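Local coordinates for protein pentafunctional AROM polypeptide (Schizosaccharomyces pombe, PDB 5SWV) that probably catalyses two consecutive steps of the shikimate pathway, the dehydration of 3-dehydroquinate and the reduction of the resulting 3-dehydroshikimate to shikimate, at residues K10-Y19 against K215-P226; V236-V244 against Y274-T282. All coordinates share one frame; numbering follows the deposited sequence.

How the interactions relate
From the N terminus, the chain first lays down strand 13-17, then runs through nearly 200 residues of alternating strands and helices before 215-226 returns beside it. Interaction 1 closes that long loop by joining the first and last strands of the dehydroquinase barrel. Ten residues on, helix 236-245 begins, and interaction 2 closes a much shorter loop of about 30 residues, setting this helix against the end of helix 266-277 in the shikimate dehydrogenase part. The two loops follow in series, neither crossing nor nesting. They meet where the helix packs on the barrel: Val-220 touches Val-236, and Thr-13 touches Leu-239. The helix thus has the barrel strands on one side and the second enzyme on another.

Interaction 1: K10-Y19 against K215-P226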
loop_
_atom_site.group_PDB
_atom_site.type_symbol
_atom_site.label_atom_id
_atom_site.label_comp_id
_atom_site.label_asym_id
_atom_site.label_seq_id
_atom_site.Cartn_x
_atom_site.Cartn_y
_atom_site.Cartn_z
ATOM N N LYS A 10 -1.231 -14.227 4.313
ATOM C CA LYS A 10 -0.286 -15.170 4.900
ATOM C C LYS A 10 0.590 -14.511 5.954
ATOM O O LYS A 10 0.687 -15.024 7.058
ATOM C CB LYS A 10 0.589 -15.820 3.825
ATOM C CG LYS A 10 -0.079 -16.990 3.109
ATOM C CD LYS A 10 0.920 -18.089 2.781
ATOM C CE LYS A 10 1.366 -18.849 4.040
ATOM N NZ LYS A 10 2.779 -19.318 3.965
ATOM N N ARG A 11 1.207 -13.381 5.599
ATOM C CA ARG A 11 2.132 -12.655 6.474
ATOM C C ARG A 11 1.851 -11.172 6.460
ATOM O O ARG A 11 1.869 -10.554 5.397
ATOM C CB ARG A 11 3.568 -12.858 5.993
ATOM C CG ARG A 11 4.126 -14.213 6.352
ATOM C CD ARG A 11 5.406 -14.551 5.611
ATOM N NE ARG A 11 5.862 -15.861 6.091
ATOM C CZ ARG A 11 5.875 -17.005 5.397
ATOM N NH1 ARG A 11 5.511 -17.063 4.106
ATOM N NH2 ARG A 11 6.293 -18.112 6.005
ATOM N N SER A 12 1.622 -10.593 7.630
ATOM C CA SER A 12 1.497 -9.142 7.754
ATOM C C SER A 12 2.566 -8.593 8.685
ATOM O O SER A 12 3.090 -9.311 9.548
ATOM C CB SER A 12 0.095 -8.737 8.230
ATOM O OG SER A 12 -0.531 -9.771 8.978
ATOM N N THR A 13 2.898 -7.319 8.480
ATOM C CA THR A 13 3.861 -6.606 9.312
ATOM C C THR A 13 3.370 -5.196 9.525
ATOM O O THR A 13 2.545 -4.722 8.770
ATOM C CB THR A 13 5.252 -6.528 8.655
ATOM O OG1 THR A 13 5.207 -5.657 7.523
ATOM C CG2 THR A 13 5.731 -7.902 8.202
ATOM N N PHE A 14 3.869 -4.530 10.556
ATOM C CA PHE A 14 3.571 -3.119 10.754
ATOM C C PHE A 14 4.760 -2.359 11.325
ATOM O O PHE A 14 5.531 -2.894 12.132
ATOM C CB PHE A 14 2.329 -2.917 11.612
ATOM C CG PHE A 14 2.505 -3.255 13.067
ATOM C CD1 PHE A 14 2.987 -2.302 13.964
ATOM C CD2 PHE A 14 2.119 -4.507 13.566
ATOM C CE1 PHE A 14 3.120 -2.595 15.319
ATOM C CE2 PHE A 14 2.256 -4.811 14.922
ATOM C CZ PHE A 14 2.766 -3.852 15.799
ATOM N N LEU A 15 4.881 -1.105 10.881
ATOM C CA LEU A 15 5.974 -0.224 11.252
ATOM C C LEU A 15 5.729 0.377 12.626
ATOM O O LEU A 15 4.646 0.872 12.893
ATOM C CB LEU A 15 6.126 0.913 10.229
ATOM C CG LEU A 15 7.378 1.776 10.402
ATOM C CD1 LEU A 15 8.619 1.004 9.966
ATOM C CD2 LEU A 15 7.273 3.080 9.645
ATOM N N THR A 16 6.756 0.355 13.477
ATOM C CA THR A 16 6.705 1.014 14.782
ATOM C C THR A 16 7.211 2.454 14.652
ATOM O O THR A 16 8.383 2.734 14.882
ATOM C CB THR A 16 7.518 0.230 15.824
ATOM O OG1 THR A 16 8.867 0.038 15.356
ATOM C CG2 THR A 16 6.877 -1.126 16.069
ATOM N N LEU A 17 6.316 3.365 14.267
ATOM C CA LEU A 17 6.700 4.755 14.003
ATOM C C LEU A 17 6.883 5.512 15.313
ATOM O O LEU A 17 5.927 5.743 16.049
ATOM C CB LEU A 17 5.658 5.445 13.139
ATOM C CG LEU A 17 6.115 6.714 12.443
ATOM C CD1 LEU A 17 7.219 6.410 11.440
ATOM C CD2 LEU A 17 4.923 7.339 11.745
ATOM N N ASN A 18 8.123 5.891 15.596
ATOM C CA ASN A 18 8.498 6.406 16.897
ATOM C C ASN A 18 9.360 7.653 16.806
ATOM O O ASN A 18 10.257 7.869 17.628
ATOM C CB ASN A 18 9.185 5.298 17.692
ATOM C CG ASN A 18 10.476 4.814 17.053
ATOM O OD1 ASN A 18 10.725 5.025 15.866
ATOM N ND2 ASN A 18 11.306 4.154 17.853
ATOM N N TYR A 19 9.073 8.483 15.808
ATOM C CA TYR A 19 9.607 9.832 15.776
ATOM C C TYR A 19 8.942 10.634 16.887
ATOM O O TYR A 19 7.829 10.312 17.286
ATOM C CB TYR A 19 9.277 10.507 14.459
ATOM C CG TYR A 19 10.056 10.035 13.257
ATOM C CD1 TYR A 19 11.340 10.515 13.012
ATOM C CD2 TYR A 19 9.491 9.162 12.323
ATOM C CE1 TYR A 19 12.044 10.130 11.884
ATOM C CE2 TYR A 19 10.195 8.765 11.195
ATOM C CZ TYR A 19 11.470 9.258 10.983
ATOM O OH TYR A 19 12.194 8.884 9.882
ATOM N N LYS A 215 3.829 -14.877 12.064
ATOM C CA LYS A 215 3.387 -14.483 10.713
ATOM C C LYS A 215 2.432 -13.318 10.741
ATOM O O LYS A 215 2.517 -12.447 9.900
ATOM C CB LYS A 215 2.791 -15.676 9.972
ATOM C CG LYS A 215 3.870 -16.717 9.697
ATOM C CD LYS A 215 3.390 -17.942 8.935
ATOM C CE LYS A 215 2.269 -18.647 9.684
ATOM N NZ LYS A 215 2.301 -20.112 9.443
ATOM N N PHE A 216 1.564 -13.294 11.741
ATOM C CA PHE A 216 0.513 -12.298 11.847
ATOM C C PHE A 216 0.945 -11.027 12.580
ATOM O O PHE A 216 1.196 -11.053 13.784
ATOM C CB PHE A 216 -0.690 -12.911 12.555
ATOM C CG PHE A 216 -1.849 -11.986 12.660
ATOM C CD1 PHE A 216 -2.629 -11.718 11.544
ATOM C CD2 PHE A 216 -2.152 -11.362 13.866
ATOM C CE1 PHE A 216 -3.712 -10.846 11.625
ATOM C CE2 PHE A 216 -3.228 -10.487 13.958
ATOM C CZ PHE A 216 -4.010 -10.225 12.834
ATOM N N MET A 217 1.002 -9.917 11.834
ATOM C CA MET A 217 1.258 -8.550 12.363
ATOM C C MET A 217 2.512 -8.440 13.226
ATOM O O MET A 217 2.442 -8.061 14.395
ATOM C CB MET A 217 0.038 -8.009 13.124
ATOM C CG MET A 217 -1.199 -7.821 12.262
ATOM S SD MET A 217 -2.603 -7.164 13.210
ATOM C CE MET A 217 -2.097 -5.452 13.384
ATOM N N THR A 218 3.655 -8.771 12.630
ATOM C CA THR A 218 4.951 -8.614 13.292
ATOM C C THR A 218 5.359 -7.151 13.243
ATOM O O THR A 218 5.212 -6.511 12.203
ATOM C CB THR A 218 6.053 -9.453 12.608
ATOM O OG1 THR A 218 5.700 -10.836 12.661
ATOM C CG2 THR A 218 7.383 -9.275 13.300
ATOM N N PRO A 219 5.855 -6.604 14.365
ATOM C CA PRO A 219 6.411 -5.257 14.263
ATOM C C PRO A 219 7.801 -5.264 13.646
ATOM O O PRO A 219 8.602 -6.170 13.898
ATOM C CB PRO A 219 6.453 -4.762 15.705
ATOM C CG PRO A 219 6.453 -5.989 16.522
ATOM C CD PRO A 219 5.672 -7.014 15.763
ATOM N N VAL A 220 8.044 -4.246 12.832
ATOM C CA VAL A 220 9.314 -4.011 12.190
ATOM C C VAL A 220 9.689 -2.542 12.334
ATOM O O VAL A 220 8.850 -1.700 12.677
ATOM C CB VAL A 220 9.281 -4.379 10.691
ATOM C CG1 VAL A 220 8.921 -5.843 10.513
ATOM C CG2 VAL A 220 8.326 -3.485 9.898
ATOM N N THR A 221 10.954 -2.251 12.051
ATOM C CA THR A 221 11.483 -0.899 12.086
ATOM C C THR A 221 12.174 -0.629 10.751
ATOM O O THR A 221 12.046 -1.435 9.824
ATOM C CB THR A 221 12.421 -0.693 13.300
ATOM O OG1 THR A 221 12.911 0.656 13.305
ATOM C CG2 THR A 221 13.608 -1.657 13.284
ATOM N N HIS A 222 12.883 0.498 10.652
ATOM C CA HIS A 222 13.593 0.898 9.430
ATOM C C HIS A 222 14.803 1.779 9.795
ATOM O O HIS A 222 14.732 2.531 10.767
ATOM C CB HIS A 222 12.620 1.646 8.524
ATOM C CG HIS A 222 13.158 1.953 7.163
ATOM N ND1 HIS A 222 13.936 3.061 6.905
ATOM C CD2 HIS A 222 13.014 1.311 5.981
ATOM C CE1 HIS A 222 14.257 3.088 5.625
ATOM N NE2 HIS A 222 13.713 2.034 5.043
ATOM N N PRO A 223 15.923 1.687 9.044
ATOM C CA PRO A 223 17.171 2.387 9.471
ATOM C C PRO A 223 17.088 3.909 9.714
ATOM O O PRO A 223 17.881 4.461 10.494
ATOM C CB PRO A 223 18.138 2.092 8.318
ATOM C CG PRO A 223 17.682 0.774 7.780
ATOM C CD PRO A 223 16.185 0.769 7.911
ATOM N N LEU A 224 16.151 4.556 9.030
ATOM C CA LEU A 224 15.868 5.979 9.171
ATOM C C LEU A 224 15.081 6.377 10.430
ATOM O O LEU A 224 15.074 7.556 10.797
ATOM C CB LEU A 224 15.130 6.487 7.923
ATOM C CG LEU A 224 15.890 6.326 6.589
ATOM C CD1 LEU A 224 15.099 6.907 5.426
ATOM C CD2 LEU A 224 17.299 6.928 6.639
ATOM N N LEU A 225 14.424 5.427 11.091
ATOM C CA LEU A 225 13.743 5.731 12.340
ATOM C C LEU A 225 14.806 5.908 13.405
ATOM O O LEU A 225 15.887 5.345 13.278
ATOM C CB LEU A 225 12.783 4.618 12.727
ATOM C CG LEU A 225 11.695 4.277 11.711
ATOM C CD1 LEU A 225 10.676 3.349 12.351
ATOM C CD2 LEU A 225 11.006 5.522 11.189
ATOM N N PRO A 226 14.521 6.709 14.447
ATOM C CA PRO A 226 15.587 7.039 15.385
ATOM C C PRO A 226 16.078 5.869 16.238
ATOM O O PRO A 226 17.225 5.890 16.673
ATOM C CB PRO A 226 14.975 8.144 16.247
ATOM C CG PRO A 226 13.521 7.904 16.174
ATOM C CD PRO A 226 13.263 7.394 14.790
HETATM O O HOH W 1 11.148 1.859 15.292
#
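Backbone hydrogen bonds run in parallel register between Phe-14 and its partners Thr-218 and Val-220: Phe-14 N gives to Thr-218 O (2.9 Å) and Phe-14 O receives from Val-220 N. Thr-16 N continues the ladder to Val-220 O, while Ser-12 N gives to Lys-215 O at the other end. Ser-12 accepts twice, its O from Thr-218 N and its OG from Met-217 N (3.2 Å), so one residue grips the start of the returning strand through main chain and hydroxyl. A water links Thr-16 OG1 and Thr-221 OG1; Thr-16 OG1 also bonds Gln-233.

The axes of strands 13-17 and 218-220 lie 42° apart. These are the first and eighth strands of the type I dehydroquinase TIM barrel, and their pairing helps close the cylinder. Phe-14 and Pro-219 lie on one face, with Glu-40 and Phe-201 beside them from neighbouring strands; Thr-13, Leu-15, Thr-218 and Val-220 lie on the other, where all but Leu-15 pack on helix 236-245.

Pro-219 makes a CH-pi contact, its CB sitting over a face of the Phe-14 ring 4.2 Å from the centroid. Chi1 of Phe-14 (72°) carries the ring over to it, CE2 at the edge meeting Met-217 O. Leu-15 and Leu-225 come tip to tip, CD1 to CD1 at 3.9 Å, and Leu-17 crosses Leu-225 at about a right angle. Pro-226 CD lies over a face of Tyr-19, offset toward the rim.

At the charged end, the Arg-11 and Lys-215 chains touch through carbon, CG to CB at 4.1 Å, while Arg-11 NH2 forms a salt bridge with Glu-248.

Interaction 2: V236-V244 against Y274-T282; sequences VKQLNEARV and YELLGLPHT
Asn-240 faces the end of helix 266-277: its ND2 gives a hydrogen bond to Leu-277 O (2.6 Å, 163° at the hydrogen). The acceptor lies in the amide plane of Asn-240 and the donor in the carbonyl plane, so amide and carbonyl are nearly coplanar. Leu-279 CD2 rests 3.9 Å from Asn-240 CG as the two side chains cross.

One turn earlier, Val-236 and Leu-277 run side by side, CG1 to CD2 at 3.7 Å. One turn later, Val-244 lays both methyls on one side of the Pro-280 ring, CG2 near CD and CG, CG1 near CB and CG. Lys-237 reaches out with CG anti to its backbone N (chi1 -169°), passing Gly-278 and bringing its CE to Glu-275 O. Gly-278 leaves the helix with positive phi, and its lack of a side chain lets its backbone come up against Lys-237 and Glu-241.

Leu-279 also touches Phe-512 and Met-518, the latter touching Asn-240 too. Largely van der Waals packing, with one direct hydrogen bond, joins the two enzyme parts here; Lys-237 NZ has a long salt bridge to Glu-241 OE2 in its own helix (3.9 Å), and the carbonyl end of helix 266-277 may mildly favour its charge.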
loop_
_atom_site.group_PDB
_atom_site.type_symbol
_atom_site.label_atom_id
_atom_site.label_comp_id
_atom_site.label_asym_id
_atom_site.label_seq_id
_atom_site.Cartn_x
_atom_site.Cartn_y
_atom_site.Cartn_z
ATOM N N VAL A 236 12.231 -4.695 7.693
ATOM C CA VAL A 236 11.530 -5.528 6.707
ATOM C C VAL A 236 12.517 -6.325 5.865
ATOM O O VAL A 236 12.299 -7.511 5.602
ATOM C CB VAL A 236 10.566 -4.696 5.808
ATOM C CG1 VAL A 236 10.141 -5.453 4.551
ATOM C CG2 VAL A 236 9.329 -4.323 6.605
ATOM N N LYS A 237 13.588 -5.670 5.444
ATOM C CA LYS A 237 14.634 -6.337 4.682
ATOM C C LYS A 237 15.232 -7.523 5.446
ATOM O O LYS A 237 15.361 -8.629 4.916
ATOM C CB LYS A 237 15.739 -5.356 4.340
ATOM C CG LYS A 237 16.701 -5.923 3.330
ATOM C CD LYS A 237 17.847 -4.971 3.093
ATOM C CE LYS A 237 18.660 -5.415 1.894
ATOM N NZ LYS A 237 20.092 -5.068 2.074
ATOM N N GLN A 238 15.594 -7.261 6.691
ATOM C CA GLN A 238 16.167 -8.275 7.551
ATOM C C GLN A 238 15.194 -9.407 7.772
ATOM O O GLN A 238 15.582 -10.577 7.763
ATOM C CB GLN A 238 16.534 -7.675 8.902
ATOM C CG GLN A 238 17.703 -6.702 8.872
ATOM C CD GLN A 238 18.008 -6.134 10.256
ATOM O OE1 GLN A 238 17.160 -5.510 10.915
ATOM N NE2 GLN A 238 19.232 -6.370 10.718
ATOM N N LEU A 239 13.931 -9.048 7.977
ATOM C CA LEU A 239 12.895 -10.026 8.268
ATOM C C LEU A 239 12.728 -11.005 7.132
ATOM O O LEU A 239 12.608 -12.193 7.374
ATOM C CB LEU A 239 11.556 -9.351 8.567
ATOM C CG LEU A 239 10.389 -10.280 8.952
ATOM C CD1 LEU A 239 10.648 -11.028 10.251
ATOM C CD2 LEU A 239 9.089 -9.490 9.067
ATOM N N ASN A 240 12.710 -10.502 5.902
ATOM C CA ASN A 240 12.624 -11.371 4.725
ATOM C C ASN A 240 13.905 -12.193 4.547
ATOM O O ASN A 240 13.859 -13.405 4.358
ATOM C CB ASN A 240 12.363 -10.551 3.468
ATOM C CG ASN A 240 10.972 -9.939 3.435
ATOM O OD1 ASN A 240 10.000 -10.541 3.899
ATOM N ND2 ASN A 240 10.866 -8.743 2.857
ATOM N N GLU A 241 15.045 -11.527 4.628
ATOM C CA GLU A 241 16.310 -12.223 4.571
ATOM C C GLU A 241 16.380 -13.411 5.530
ATOM O O GLU A 241 16.841 -14.485 5.161
ATOM C CB GLU A 241 17.437 -11.259 4.863
ATOM C CG GLU A 241 17.769 -10.392 3.678
ATOM C CD GLU A 241 18.826 -9.346 3.996
ATOM O OE1 GLU A 241 19.023 -9.015 5.198
ATOM O OE2 GLU A 241 19.456 -8.842 3.027
ATOM N N ALA A 242 15.910 -13.210 6.750
ATOM C CA ALA A 242 15.898 -14.268 7.749
ATOM C C ALA A 242 14.937 -15.389 7.356
ATOM O O ALA A 242 15.303 -16.571 7.373
ATOM C CB ALA A 242 15.516 -13.703 9.105
ATOM N N ARG A 243 13.718 -15.008 6.977
ATOM C CA ARG A 243 12.710 -15.973 6.538
ATOM C C ARG A 243 13.139 -16.805 5.334
ATOM O O ARG A 243 12.737 -17.956 5.202
ATOM C CB ARG A 243 11.389 -15.266 6.254
ATOM C CG ARG A 243 10.669 -14.890 7.535
ATOM C CD ARG A 243 9.451 -14.018 7.310
ATOM N NE ARG A 243 8.761 -13.780 8.582
ATOM C CZ ARG A 243 7.741 -12.942 8.768
ATOM N NH1 ARG A 243 7.238 -12.225 7.758
ATOM N NH2 ARG A 243 7.215 -12.818 9.986
ATOM N N VAL A 244 13.946 -16.227 4.460
ATOM C CA VAL A 244 14.470 -16.977 3.334
ATOM C C VAL A 244 15.498 -17.984 3.829
ATOM O O VAL A 244 15.473 -19.151 3.425
ATOM C CB VAL A 244 15.081 -16.057 2.264
ATOM C CG1 VAL A 244 15.815 -16.863 1.189
ATOM C CG2 VAL A 244 13.986 -15.197 1.625
ATOM N N TYR A 274 13.450 -6.793 -5.329
ATOM C CA TYR A 274 13.852 -7.946 -4.504
ATOM C C TYR A 274 15.021 -7.589 -3.594
ATOM O O TYR A 274 15.043 -7.930 -2.407
ATOM C CB TYR A 274 14.265 -9.151 -5.359
ATOM C CG TYR A 274 13.274 -9.585 -6.421
ATOM C CD1 TYR A 274 11.908 -9.626 -6.158
ATOM C CD2 TYR A 274 13.709 -9.966 -7.687
ATOM C CE1 TYR A 274 11.005 -10.001 -7.128
ATOM C CE2 TYR A 274 12.814 -10.352 -8.658
ATOM C CZ TYR A 274 11.459 -10.364 -8.374
ATOM O OH TYR A 274 10.556 -10.766 -9.331
ATOM N N GLU A 275 15.981 -6.884 -4.178
ATOM C CA GLU A 275 17.207 -6.486 -3.514
ATOM C C GLU A 275 16.935 -5.541 -2.361
ATOM O O GLU A 275 17.504 -5.700 -1.307
ATOM C CB GLU A 275 18.114 -5.810 -4.524
ATOM C CG GLU A 275 19.560 -5.706 -4.097
ATOM C CD GLU A 275 20.313 -4.590 -4.822
ATOM O OE1 GLU A 275 19.843 -4.092 -5.886
ATOM O OE2 GLU A 275 21.397 -4.209 -4.307
ATOM N N LEU A 276 16.055 -4.568 -2.568
ATOM C CA LEU A 276 15.639 -3.633 -1.513
ATOM C C LEU A 276 14.758 -4.243 -0.422
ATOM O O LEU A 276 14.665 -3.689 0.650
ATOM C CB LEU A 276 14.914 -2.431 -2.123
ATOM C CG LEU A 276 15.774 -1.538 -3.044
ATOM C CD1 LEU A 276 14.902 -0.702 -3.980
ATOM C CD2 LEU A 276 16.708 -0.640 -2.239
ATOM N N LEU A 277 14.121 -5.373 -0.687
ATOM C CA LEU A 277 13.244 -6.020 0.292
ATOM C C LEU A 277 13.756 -7.343 0.855
ATOM O O LEU A 277 13.060 -7.974 1.667
ATOM C CB LEU A 277 11.867 -6.212 -0.337
ATOM C CG LEU A 277 11.072 -4.919 -0.200
ATOM C CD1 LEU A 277 10.515 -4.482 -1.525
ATOM C CD2 LEU A 277 9.991 -5.096 0.849
ATOM N N GLY A 278 14.968 -7.741 0.460
ATOM C CA GLY A 278 15.617 -8.920 1.021
ATOM C C GLY A 278 15.032 -10.216 0.507
ATOM O O GLY A 278 15.063 -11.228 1.210
ATOM N N LEU A 279 14.519 -10.188 -0.723
ATOM C CA LEU A 279 13.873 -11.340 -1.328
ATOM C C LEU A 279 14.820 -12.057 -2.299
ATOM O O LEU A 279 15.674 -11.425 -2.905
ATOM C CB LEU A 279 12.589 -10.901 -2.057
ATOM C CG LEU A 279 11.420 -10.408 -1.196
ATOM C CD1 LEU A 279 10.232 -10.109 -2.094
ATOM C CD2 LEU A 279 11.012 -11.433 -0.145
ATOM N N PRO A 280 14.647 -13.376 -2.482
ATOM C CA PRO A 280 15.595 -14.171 -3.260
ATOM C C PRO A 280 15.126 -14.485 -4.669
ATOM O O PRO A 280 15.574 -15.469 -5.240
ATOM C CB PRO A 280 15.616 -15.477 -2.470
ATOM C CG PRO A 280 14.174 -15.646 -2.078
ATOM C CD PRO A 280 13.590 -14.247 -1.922
ATOM N N HIS A 281 14.228 -13.686 -5.231
ATOM C CA HIS A 281 13.529 -14.078 -6.453
ATOM C C HIS A 281 14.358 -13.694 -7.680
ATOM O O HIS A 281 15.358 -12.984 -7.567
ATOM C CB HIS A 281 12.128 -13.440 -6.497
ATOM C CG HIS A 281 11.258 -13.734 -5.299
ATOM N ND1 HIS A 281 11.116 -14.993 -4.754
ATOM C CD2 HIS A 281 10.454 -12.925 -4.565
ATOM C CE1 HIS A 281 10.278 -14.950 -3.735
ATOM N NE2 HIS A 281 9.860 -13.704 -3.598
ATOM N N THR A 282 13.956 -14.195 -8.842
ATOM C CA THR A 282 14.495 -13.718 -10.121
ATOM C C THR A 282 13.357 -13.284 -11.031
ATOM O O THR A 282 12.242 -13.779 -10.882
ATOM C CB THR A 282 15.305 -14.807 -10.830
ATOM O OG1 THR A 282 14.514 -15.994 -10.947
ATOM C CG2 THR A 282 16.560 -15.117 -10.050
#